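Local coordinates for protein monomethylamine methyltransferase MtmB1 (Methanosarcina barkeri, PDB 1TV2) that catalyses transfer of the methyl group from monomethylamine to the corrinoid cofactor of its partner protein MtmC, a step in methanogenesis from methylamine, at residues 233-238 with 258-263; 304-309 with 333-338. One frame throughout, in Å; residues are numbered along the deposited sequence.

Contact 1: residues 233-238 with 258-263; sequences LNELKI and DEQMPI. With BG5 (5-hydroxyamino-3-methyl-pyrrolidine-2-carboxylic acid), chain B.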
loop_
_atom_site.group_PDB
_atom_site.type_symbol
_atom_site.label_atom_id
_atom_site.label_comp_id
_atom_site.label_asym_id
_atom_site.label_seq_id
_atom_site.Cartn_x
_atom_site.Cartn_y
_atom_site.Cartn_z
ATOM N N LEU A 233 -35.186 -7.556 -8.654
ATOM C CA LEU A 233 -36.355 -8.270 -8.148
ATOM C C LEU A 233 -37.126 -8.928 -9.300
ATOM O O LEU A 233 -36.706 -8.850 -10.455
ATOM C CB LEU A 233 -37.247 -7.299 -7.368
ATOM C CG LEU A 233 -36.518 -6.542 -6.248
ATOM C CD1 LEU A 233 -37.467 -5.569 -5.571
ATOM C CD2 LEU A 233 -35.959 -7.532 -5.232
ATOM N N ASN A 234 -38.243 -9.584 -8.987
ATOM C CA ASN A 234 -39.050 -10.261 -10.005
ATOM C C ASN A 234 -40.366 -9.535 -10.272
ATOM O O ASN A 234 -41.161 -9.364 -9.344
ATOM C CB ASN A 234 -39.376 -11.689 -9.560
ATOM C CG ASN A 234 -38.141 -12.546 -9.393
ATOM O OD1 ASN A 234 -37.380 -12.385 -8.438
ATOM N ND2 ASN A 234 -37.928 -13.458 -10.330
ATOM N N GLU A 235 -40.615 -9.090 -11.505
ATOM C CA GLU A 235 -39.716 -9.209 -12.659
ATOM C C GLU A 235 -39.567 -7.776 -13.191
ATOM O O GLU A 235 -40.531 -7.008 -13.156
ATOM C CB GLU A 235 -40.348 -10.087 -13.748
ATOM C CG GLU A 235 -40.720 -11.509 -13.320
ATOM C CD GLU A 235 -39.511 -12.395 -13.045
ATOM O OE1 GLU A 235 -38.368 -11.959 -13.307
ATOM O OE2 GLU A 235 -39.706 -13.536 -12.570
ATOM N N LEU A 236 -38.384 -7.423 -13.698
ATOM C CA LEU A 236 -38.118 -6.066 -14.189
ATOM C C LEU A 236 -38.567 -5.118 -13.087
ATOM O O LEU A 236 -39.380 -4.212 -13.294
ATOM C CB LEU A 236 -38.879 -5.779 -15.488
ATOM C CG LEU A 236 -38.206 -6.254 -16.787
ATOM C CD1 LEU A 236 -38.194 -7.772 -16.842
ATOM C CD2 LEU A 236 -38.947 -5.691 -17.995
ATOM N N LYS A 237 -38.002 -5.347 -11.908
ATOM C CA LYS A 237 -38.347 -4.601 -10.709
ATOM C C LYS A 237 -37.103 -4.383 -9.838
ATOM O O LYS A 237 -36.148 -5.152 -9.911
ATOM C CB LYS A 237 -39.386 -5.426 -9.949
ATOM C CG LYS A 237 -39.978 -4.799 -8.715
ATOM C CD LYS A 237 -40.911 -5.794 -8.027
ATOM C CE LYS A 237 -42.047 -6.238 -8.945
ATOM N NZ LYS A 237 -42.819 -7.372 -8.350
ATOM N N ILE A 238 -37.119 -3.342 -9.011
ATOM C CA ILE A 238 -35.984 -3.059 -8.136
ATOM C C ILE A 238 -36.418 -2.182 -6.960
ATOM O O ILE A 238 -37.431 -1.483 -7.035
ATOM C CB ILE A 238 -34.842 -2.334 -8.917
ATOM C CG1 ILE A 238 -33.533 -2.401 -8.128
ATOM C CG2 ILE A 238 -35.211 -0.880 -9.173
ATOM C CD1 ILE A 238 -32.936 -3.803 -8.058
ATOM N N ASP A 258 -24.432 -8.051 -11.025
ATOM C CA ASP A 258 -25.869 -7.843 -10.920
ATOM C C ASP A 258 -26.492 -9.221 -11.106
ATOM O O ASP A 258 -26.093 -9.958 -12.005
ATOM C CB ASP A 258 -26.339 -6.896 -12.029
ATOM C CG ASP A 258 -27.849 -6.886 -12.192
ATOM O OD1 ASP A 258 -28.506 -5.943 -11.699
ATOM O OD2 ASP A 258 -28.375 -7.834 -12.812
ATOM N N GLU A 259 -27.453 -9.581 -10.260
ATOM C CA GLU A 259 -28.097 -10.886 -10.382
ATOM C C GLU A 259 -29.612 -10.763 -10.533
ATOM O O GLU A 259 -30.214 -9.766 -10.134
ATOM C CB GLU A 259 -27.825 -11.755 -9.152
ATOM C CG GLU A 259 -28.900 -11.602 -8.082
ATOM C CD GLU A 259 -29.056 -12.825 -7.206
ATOM O OE1 GLU A 259 -29.078 -13.951 -7.743
ATOM O OE2 GLU A 259 -29.172 -12.658 -5.975
ATOM N N GLN A 260 -30.218 -11.798 -11.104
ATOM C CA GLN A 260 -31.663 -11.851 -11.273
ATOM C C GLN A 260 -32.035 -13.301 -11.540
ATOM O O GLN A 260 -31.390 -13.980 -12.339
ATOM C CB GLN A 260 -32.116 -10.956 -12.433
ATOM C CG GLN A 260 -33.558 -10.460 -12.295
ATOM C CD GLN A 260 -34.589 -11.434 -12.840
ATOM O OE1 GLN A 260 -35.702 -11.537 -12.315
ATOM N NE2 GLN A 260 -34.236 -12.136 -13.910
ATOM N N MET A 261 -33.061 -13.776 -10.842
ATOM C CA MET A 261 -33.522 -15.143 -10.997
ATOM C C MET A 261 -34.939 -15.157 -11.556
ATOM O O MET A 261 -35.915 -15.172 -10.803
ATOM C CB MET A 261 -33.496 -15.872 -9.653
ATOM C CG MET A 261 -32.105 -16.071 -9.075
ATOM S SD MET A 261 -32.141 -17.113 -7.604
ATOM C CE MET A 261 -32.054 -18.750 -8.343
ATOM N N PRO A 262 -35.066 -15.139 -12.893
ATOM C CA PRO A 262 -36.386 -15.151 -13.531
ATOM C C PRO A 262 -37.128 -16.438 -13.174
ATOM O O PRO A 262 -36.564 -17.528 -13.227
ATOM C CB PRO A 262 -36.051 -15.033 -15.018
ATOM C CG PRO A 262 -34.694 -15.675 -15.117
ATOM C CD PRO A 262 -33.987 -15.151 -13.898
ATOM N N ILE A 263 -38.397 -16.304 -12.806
ATOM C CA ILE A 263 -39.195 -17.453 -12.400
ATOM C C ILE A 263 -40.021 -18.099 -13.512
ATOM O O ILE A 263 -40.922 -17.474 -14.076
ATOM C CB ILE A 263 -40.143 -17.053 -11.245
ATOM C CG1 ILE A 263 -39.313 -16.513 -10.076
ATOM C CG2 ILE A 263 -40.973 -18.252 -10.799
ATOM C CD1 ILE A 263 -40.134 -15.953 -8.938
HETATM C C1 BG5 B . -24.181 -16.263 -6.186
HETATM C C2 BG5 B . -25.622 -16.348 -5.701
HETATM C C3 BG5 B . -25.711 -16.942 -4.305
HETATM C C4 BG5 B . -25.885 -15.752 -3.359
HETATM C C5 BG5 B . -26.531 -14.632 -4.173
HETATM C C6 BG5 B . -26.847 -17.809 -4.320
HETATM N N1 BG5 B . -26.322 -14.985 -5.632
HETATM O O1 BG5 B . -23.695 -17.211 -6.809
HETATM N N2 BG5 B . -25.866 -13.395 -3.902
HETATM O O2 BG5 B . -24.695 -12.872 -4.579
HETATM O O HOH W 1 -36.582 -15.494 -8.037
HETATM O O HOH W 2 -34.608 -11.793 -9.205
HETATM O O HOH W 3 -41.541 -14.738 -14.500
#
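Asn234 and Pro262 bring the two backbones within 6.6 Å at their CA atoms, where both chains have left their barrel strands. The amide of Asn234 suits its place between the loops because it both donates and accepts: ND2 hydrogen-bonds to Met261 O, at 2.7 Å and from above the carbonyl plane, and to OE2 of Glu235, while OD1 accepts a hydrogen bond from a water that also donates to Met261 O. Glu235 follows a cis peptide bond, and a bend in its chain (chi2 -69°) brings back to the opposite loop a carboxylate able to accept from several donors. Ile263 N donates to Glu235 OE2 at 3.1 Å, almost straight (173°) and on the syn side. Asn234 ND2 reaches the same oxygen from the other face, and another water donates to both Glu235 OE2 and Ile263 O. With Glu235 replaced by an alanine, Ile263 N would probably lose its acceptor, and the Asn234 amide, still held at Met261 O, would be less firmly fixed. Lys237 NZ, bridged to Asp28, also holds Asn234 O. The loops follow neighbouring parallel strands 227-231 and 255-259 at the C-terminal mouth of the TIM barrel, where Glu259 lies beside BG5.

Contact 2: residues 304-309 with 333-338; sequences GSTNTR and QYYPCA. With BG5 (5-hydroxyamino-3-methyl-pyrrolidine-2-carboxylic acid), chain B.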
loop_
_atom_site.group_PDB
_atom_site.type_symbol
_atom_site.label_atom_id
_atom_site.label_comp_id
_atom_site.label_asym_id
_atom_site.label_seq_id
_atom_site.Cartn_x
_atom_site.Cartn_y
_atom_site.Cartn_z
ATOM N N GLY A 304 -38.428 -24.922 -7.332
ATOM C CA GLY A 304 -37.435 -24.039 -6.744
ATOM C C GLY A 304 -36.004 -24.401 -7.109
ATOM O O GLY A 304 -35.071 -24.092 -6.366
ATOM N N SER A 305 -35.833 -25.061 -8.251
ATOM C CA SER A 305 -34.511 -25.452 -8.727
ATOM C C SER A 305 -34.190 -24.747 -10.040
ATOM O O SER A 305 -35.094 -24.358 -10.785
ATOM C CB SER A 305 -34.439 -26.966 -8.939
ATOM O OG SER A 305 -33.229 -27.326 -9.586
ATOM N N THR A 306 -32.900 -24.588 -10.316
ATOM C CA THR A 306 -32.439 -23.938 -11.537
ATOM C C THR A 306 -32.101 -24.960 -12.621
ATOM O O THR A 306 -31.770 -24.584 -13.745
ATOM C CB THR A 306 -31.169 -23.099 -11.284
ATOM O OG1 THR A 306 -30.175 -23.925 -10.661
ATOM C CG2 THR A 306 -31.473 -21.907 -10.390
ATOM N N ASN A 307 -32.183 -26.246 -12.294
ATOM C CA ASN A 307 -31.849 -27.270 -13.275
ATOM C C ASN A 307 -32.993 -28.155 -13.770
ATOM O O ASN A 307 -32.775 -29.321 -14.108
ATOM C CB ASN A 307 -30.704 -28.155 -12.756
ATOM C CG ASN A 307 -30.977 -28.723 -11.377
ATOM O OD1 ASN A 307 -30.427 -28.251 -10.380
ATOM N ND2 ASN A 307 -31.834 -29.738 -11.312
ATOM N N THR A 308 -34.211 -27.619 -13.812
ATOM C CA THR A 308 -35.322 -28.405 -14.335
ATOM C C THR A 308 -35.206 -28.225 -15.843
ATOM O O THR A 308 -34.502 -27.324 -16.312
ATOM C CB THR A 308 -36.706 -27.884 -13.868
ATOM O OG1 THR A 308 -36.936 -26.576 -14.402
ATOM C CG2 THR A 308 -36.778 -27.839 -12.349
ATOM N N ARG A 309 -35.880 -29.079 -16.603
ATOM C CA ARG A 309 -35.825 -29.001 -18.054
ATOM C C ARG A 309 -36.116 -27.595 -18.570
ATOM O O ARG A 309 -35.407 -27.089 -19.440
ATOM C CB ARG A 309 -36.810 -30.000 -18.667
ATOM C CG ARG A 309 -36.839 -30.015 -20.188
ATOM C CD ARG A 309 -37.733 -31.145 -20.690
ATOM N NE ARG A 309 -37.186 -32.461 -20.360
ATOM C CZ ARG A 309 -36.296 -33.110 -21.103
ATOM N NH1 ARG A 309 -35.849 -32.569 -22.229
ATOM N NH2 ARG A 309 -35.845 -34.299 -20.720
ATOM N N GLN A 333 -26.248 -19.400 -11.532
ATOM C CA GLN A 333 -26.146 -19.991 -10.196
ATOM C C GLN A 333 -26.863 -21.336 -10.107
ATOM O O GLN A 333 -27.884 -21.556 -10.761
ATOM C CB GLN A 333 -26.678 -19.015 -9.142
ATOM C CG GLN A 333 -28.104 -18.564 -9.358
ATOM C CD GLN A 333 -28.437 -17.314 -8.565
ATOM O OE1 GLN A 333 -28.439 -17.324 -7.334
ATOM N NE2 GLN A 333 -28.715 -16.225 -9.273
ATOM N N TYR A 334 -26.326 -22.216 -9.268
ATOM C CA TYR A 334 -26.822 -23.581 -9.122
ATOM C C TYR A 334 -27.669 -23.909 -7.896
ATOM O O TYR A 334 -27.197 -23.825 -6.761
ATOM C CB TYR A 334 -25.624 -24.542 -9.175
ATOM C CG TYR A 334 -24.905 -24.555 -10.508
ATOM C CD1 TYR A 334 -24.418 -23.372 -11.075
ATOM C CD2 TYR A 334 -24.756 -25.741 -11.227
ATOM C CE1 TYR A 334 -23.814 -23.372 -12.332
ATOM C CE2 TYR A 334 -24.151 -25.753 -12.484
ATOM C CZ TYR A 334 -23.688 -24.567 -13.033
ATOM O OH TYR A 334 -23.143 -24.570 -14.295
ATOM N N TYR A 335 -28.913 -24.311 -8.144
ATOM C CA TYR A 335 -29.840 -24.691 -7.083
ATOM C C TYR A 335 -30.493 -26.047 -7.348
ATOM O O TYR A 335 -31.582 -26.115 -7.921
ATOM C CB TYR A 335 -30.947 -23.649 -6.922
ATOM C CG TYR A 335 -30.562 -22.449 -6.096
ATOM C CD1 TYR A 335 -29.871 -21.376 -6.663
ATOM C CD2 TYR A 335 -30.896 -22.383 -4.744
ATOM C CE1 TYR A 335 -29.528 -20.261 -5.899
ATOM C CE2 TYR A 335 -30.556 -21.280 -3.975
ATOM C CZ TYR A 335 -29.876 -20.223 -4.557
ATOM O OH TYR A 335 -29.558 -19.125 -3.794
ATOM N N PRO A 336 -29.828 -27.143 -6.954
ATOM C CA PRO A 336 -30.377 -28.491 -7.156
ATOM C C PRO A 336 -31.407 -28.783 -6.066
ATOM O O PRO A 336 -31.399 -28.134 -5.019
ATOM C CB PRO A 336 -29.155 -29.403 -7.002
ATOM C CG PRO A 336 -27.973 -28.484 -7.194
ATOM C CD PRO A 336 -28.421 -27.217 -6.529
ATOM N N CYS A 337 -32.279 -29.759 -6.308
ATOM C CA CYS A 337 -33.284 -30.141 -5.321
ATOM C C CYS A 337 -32.642 -31.033 -4.259
ATOM O O CYS A 337 -32.828 -30.824 -3.058
ATOM C CB CYS A 337 -34.430 -30.915 -5.982
ATOM S SG CYS A 337 -35.398 -29.985 -7.185
ATOM N N ALA A 338 -31.878 -32.023 -4.713
ATOM C CA ALA A 338 -31.219 -32.972 -3.821
ATOM C C ALA A 338 -30.084 -32.365 -2.998
ATOM O O ALA A 338 -29.465 -31.376 -3.401
ATOM C CB ALA A 338 -30.699 -34.157 -4.625
HETATM C C1 BG5 B . -24.181 -16.263 -6.186
HETATM C C2 BG5 B . -25.622 -16.348 -5.701
HETATM C C3 BG5 B . -25.711 -16.942 -4.305
HETATM C C4 BG5 B . -25.885 -15.752 -3.359
HETATM C C5 BG5 B . -26.531 -14.632 -4.173
HETATM C C6 BG5 B . -26.847 -17.809 -4.320
HETATM N N1 BG5 B . -26.322 -14.985 -5.632
HETATM O O1 BG5 B . -23.695 -17.211 -6.809
HETATM N N2 BG5 B . -25.866 -13.395 -3.902
HETATM O O2 BG5 B . -24.695 -12.872 -4.579
#
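Tyr335 O is gripped from two successive residues of the other loop: Ser305 OG donates to it at 2.6 Å and Thr306 N at 3.1 Å, with Ser305 CA close by in a CA-H...O contact. The serine hydroxyl points away from its own backbone N (chi1 171°), which lets OG donate to Tyr335 O while accepting from Asn307 N in an ST turn. A small hydroxyl suits this double duty, and Ser305 CB still packs on Cys337 SG at 3.6 Å. Thr306 answers in the reverse direction: its OG1 accepts from Tyr335 N at 2.8 Å and donates to Gln352 OE1, while its CG2 methyl leans obliquely on the Tyr335 ring. Both loops follow adjacent parallel strands of the TIM barrel, 293-300 and 330-333, and open onto the mouth that holds BG5, whose pyrrolidine ring is consistent with the hydroxylamine-modified form of pyrrolysine. Helix 343-359 closes the back of the contact: Gln352 also donates to Gln333 O, and Glu348 takes Asn307 ND2 and Cys337 N, leaving Asn307 OD1 against Pro336 CA. Toward the ligand, Tyr335 OH comes within 3.1 Å of BG5 C6, the ring methyl. Gln333 runs out extended beyond CG, and its amide is held by Glu259 and Asp296 O so that OE1 lies at the edge of the Tyr335 ring, in its plane, and 3.4 Å from BG5 C2.

From the N terminus, contact 1 comes first: it closes a loop holding helix 240-251 and most of strand 255-259. The chain then passes through helix 271-288 and strand 293-300 before contact 2 opens, closing a second loop around helix 309-325 and strand 330-333. The two follow in series, neither enclosing nor crossing the other, with centres about 17 Å apart. Strand 293-300 lies between strands 255-259 and 330-333, yet the contacts meet over it: Glu259 OE1 and Gln333 NE2 are 2.8 Å apart, a probable hydrogen bond, and Met261 CE packs on Tyr335 and Thr306. Together they tie a continuous arc of barrel-mouth loops beside BG5.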